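Local structure of HP1028 (Helicobacter pylori, 4INN) at residues F55-N59 with G60-A64. The protein belongs to the lipocalin family of beta-barrel proteins and probably binds and carries a small molecule, its physiological ligand being uncertain. The protein carries 1 engineered substitution. Residues are numbered along the deposited sequence; the frame is centred on the assembly and turned at random.
Sequences FFEHN and GKFYA
A beta hairpin with a two-residue loop, a type I' turn from His-58 to Lys-61, joins strands 51-58 and 61-69 of the antiparallel lipocalin barrel; Phe-56/Tyr-63 and His-58/Lys-61 are its hydrogen-bonded pairs, and the first illustrates how backbone pairing sets up side-chain packing. Phe-56 N gives its hydrogen to Tyr-63 O (2.9 Å), and Tyr-63 N returns one to Phe-56 O. Beside the turn, His-58 N meets Lys-61 O at 2.8 Å, whereas the reverse bond, Lys-61 N to His-58 O, is longer at 3.2 Å, its donor standing above the carbonyl plane. Asn-59 and Gly-60 form the corner, both with positive phi, which asparagine and glycine tolerate better than most residues. The carboxylate of Glu-57 folds back over this corner: with CG between backbone N and carbonyl carbon (chi1 84°) and a bend at chi2, OE1 accepts the Gly-60 N-H at 3.0 Å. On the same face, CE1 of Phe-62 lies 3.4 Å from Glu-57 CB, and farther along Ala-64 CB sits over the centre of the Phe-55 ring, a CH-pi contact 3.9 Å from the centroid. On the opposite face of the sheet, Tyr-63 CB lies over the Phe-56 ring toward its rim, CZ being nearest at 3.7 Å. The two rings are near parallel but slid apart, and the Tyr-63 ring runs on toward the turn until its CE2 edge meets His-58 O in plane (3.4 Å), with His-58 CB alongside. Phe-56 also packs on helix 170-174. The hairpin thus pairs a buried, largely aromatic end with an exposed polar turn, where a carboxylate engages a backbone N-H.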
ATOM      1  N   PHE A  55       0.418  -4.441  -4.415  1.00 12.71           N
ATOM      2  CA  PHE A  55       1.536  -5.046  -3.686  1.00 12.65           C
ATOM      3  C   PHE A  55       2.405  -5.826  -4.688  1.00 13.31           C
ATOM      4  O   PHE A  55       1.866  -6.457  -5.595  1.00 13.10           O
ATOM      5  CB  PHE A  55       1.043  -5.996  -2.581  1.00 11.81           C
ATOM      6  CG  PHE A  55       0.577  -5.316  -1.331  1.00 11.19           C
ATOM      7  CD1 PHE A  55       1.352  -5.333  -0.186  1.00 11.31           C
ATOM      8  CD2 PHE A  55      -0.670  -4.732  -1.261  1.00 11.09           C
ATOM      9  CE1 PHE A  55       0.930  -4.744   0.997  1.00 10.74           C
ATOM     10  CE2 PHE A  55      -1.107  -4.129  -0.095  1.00 10.90           C
ATOM     11  CZ  PHE A  55      -0.305  -4.144   1.045  1.00 10.95           C
ATOM     12  N   PHE A  56       3.725  -5.795  -4.518  1.00 14.48           N
ATOM     13  CA  PHE A  56       4.641  -6.615  -5.333  1.00 16.53           C
ATOM     14  C   PHE A  56       5.852  -7.078  -4.515  1.00 18.30           C
ATOM     15  O   PHE A  56       6.115  -6.477  -3.476  1.00 18.33           O
ATOM     16  CB  PHE A  56       5.088  -5.838  -6.589  1.00 16.94           C
ATOM     17  CG  PHE A  56       5.935  -4.607  -6.307  1.00 16.23           C
ATOM     18  CD1 PHE A  56       7.297  -4.641  -6.450  1.00 16.48           C
ATOM     19  CD2 PHE A  56       5.350  -3.404  -5.941  1.00 16.49           C
ATOM     20  CE1 PHE A  56       8.070  -3.495  -6.207  1.00 16.83           C
ATOM     21  CE2 PHE A  56       6.114  -2.260  -5.687  1.00 16.11           C
ATOM     22  CZ  PHE A  56       7.477  -2.301  -5.837  1.00 15.79           C
ATOM     23  N   GLU A  57       6.548  -8.155  -4.927  1.00 21.36           N
ATOM     24  CA  GLU A  57       7.806  -8.559  -4.227  1.00 24.48           C
ATOM     25  C   GLU A  57       9.042  -8.119  -4.964  1.00 23.78           C
ATOM     26  O   GLU A  57       9.038  -7.970  -6.161  1.00 24.36           O
ATOM     27  CB  GLU A  57       7.896 -10.074  -3.879  1.00 26.59           C
ATOM     28  CG  GLU A  57       8.399 -11.050  -4.946  1.00 30.75           C
ATOM     29  CD  GLU A  57       9.905 -10.974  -5.343  1.00 35.72           C
ATOM     30  OE1 GLU A  57      10.834 -11.077  -4.487  1.00 35.30           O
ATOM     31  OE2 GLU A  57      10.175 -10.857  -6.579  1.00 41.35           O
ATOM     32  N   HIS A  58      10.113  -7.922  -4.227  1.00 25.40           N
ATOM     33  CA  HIS A  58      11.396  -7.612  -4.823  1.00 26.97           C
ATOM     34  C   HIS A  58      12.481  -7.948  -3.817  1.00 27.71           C
ATOM     35  O   HIS A  58      12.405  -7.529  -2.666  1.00 29.15           O
ATOM     36  CB  HIS A  58      11.443  -6.135  -5.200  1.00 28.64           C
ATOM     37  CG  HIS A  58      12.816  -5.628  -5.522  1.00 30.17           C
ATOM     38  ND1 HIS A  58      13.404  -5.800  -6.760  1.00 31.78           N
ATOM     39  CD2 HIS A  58      13.709  -4.937  -4.771  1.00 29.37           C
ATOM     40  CE1 HIS A  58      14.612  -5.260  -6.748  1.00 31.50           C
ATOM     41  NE2 HIS A  58      14.816  -4.725  -5.557  1.00 30.33           N
ATOM     42  N   ASN A  59      13.476  -8.715  -4.254  1.00 29.00           N
ATOM     43  CA  ASN A  59      14.560  -9.182  -3.399  1.00 29.22           C
ATOM     44  C   ASN A  59      14.020  -9.863  -2.151  1.00 28.59           C
ATOM     45  O   ASN A  59      14.558  -9.703  -1.050  1.00 26.54           O
ATOM     46  CB  ASN A  59      15.516  -8.038  -3.065  1.00 31.72           C
ATOM     47  CG  ASN A  59      16.230  -7.486  -4.305  1.00 34.96           C
ATOM     48  OD1 ASN A  59      16.734  -6.355  -4.316  1.00 35.34           O
ATOM     49  ND2 ASN A  59      16.276  -8.287  -5.356  1.00 37.02           N
ATOM     50  N   GLY A  60      12.927 -10.614  -2.357  1.00 27.26           N
ATOM     51  CA  GLY A  60      12.277 -11.396  -1.306  1.00 26.69           C
ATOM     52  C   GLY A  60      11.331 -10.707  -0.327  1.00 26.93           C
ATOM     53  O   GLY A  60      10.728 -11.380   0.517  1.00 29.35           O
ATOM     54  N   LYS A  61      11.215  -9.379  -0.390  1.00 25.86           N
ATOM     55  CA  LYS A  61      10.311  -8.650   0.498  1.00 23.63           C
ATOM     56  C   LYS A  61       9.209  -8.020  -0.330  1.00 21.44           C
ATOM     57  O   LYS A  61       9.351  -7.860  -1.551  1.00 21.02           O
ATOM     58  CB  LYS A  61      11.037  -7.558   1.280  1.00 24.57           C
ATOM     59  CG  LYS A  61      12.329  -7.955   1.981  1.00 25.89           C
ATOM     60  CD  LYS A  61      12.951  -6.730   2.629  1.00 27.23           C
ATOM     61  CE  LYS A  61      14.406  -6.930   3.011  1.00 30.29           C
ATOM     62  NZ  LYS A  61      14.531  -7.548   4.357  1.00 31.23           N
ATOM     63  N   PHE A  62       8.127  -7.636   0.351  1.00 18.99           N
ATOM     64  CA  PHE A  62       6.936  -7.084  -0.305  1.00 17.41           C
ATOM     65  C   PHE A  62       6.813  -5.597  -0.102  1.00 15.61           C
ATOM     66  O   PHE A  62       7.198  -5.073   0.945  1.00 14.38           O
ATOM     67  CB  PHE A  62       5.697  -7.843   0.153  1.00 17.68           C
ATOM     68  CG  PHE A  62       5.779  -9.291  -0.205  1.00 18.71           C
ATOM     69  CD1 PHE A  62       5.299  -9.746  -1.434  1.00 18.20           C
ATOM     70  CD2 PHE A  62       6.484 -10.194   0.619  1.00 18.56           C
ATOM     71  CE1 PHE A  62       5.432 -11.081  -1.769  1.00 18.51           C
ATOM     72  CE2 PHE A  62       6.627 -11.525   0.252  1.00 18.00           C
ATOM     73  CZ  PHE A  62       6.106 -11.967  -0.933  1.00 17.33           C
ATOM     74  N   TYR A  63       6.310  -4.940  -1.145  1.00 14.18           N
ATOM     75  CA  TYR A  63       6.213  -3.503  -1.206  1.00 13.83           C
ATOM     76  C   TYR A  63       4.832  -3.153  -1.758  1.00 13.26           C
ATOM     77  O   TYR A  63       4.183  -4.015  -2.307  1.00 12.58           O
ATOM     78  CB  TYR A  63       7.275  -2.956  -2.170  1.00 14.42           C
ATOM     79  CG  TYR A  63       8.697  -3.246  -1.805  1.00 15.00           C
ATOM     80  CD1 TYR A  63       9.481  -2.286  -1.187  1.00 15.32           C
ATOM     81  CD2 TYR A  63       9.269  -4.489  -2.085  1.00 15.94           C
ATOM     82  CE1 TYR A  63      10.788  -2.545  -0.834  1.00 15.88           C
ATOM     83  CE2 TYR A  63      10.572  -4.763  -1.743  1.00 16.29           C
ATOM     84  CZ  TYR A  63      11.320  -3.789  -1.122  1.00 16.96           C
ATOM     85  OH  TYR A  63      12.607  -4.073  -0.778  1.00 19.27           O
ATOM     86  N   ALA A  64       4.409  -1.889  -1.652  1.00 13.00           N
ATOM     87  CA  ALA A  64       3.198  -1.429  -2.325  1.00 13.40           C
ATOM     88  C   ALA A  64       3.287   0.022  -2.817  1.00 14.13           C
ATOM     89  O   ALA A  64       3.971   0.859  -2.193  1.00 14.04           O
ATOM     90  CB  ALA A  64       1.996  -1.579  -1.403  1.00 13.84           C
TER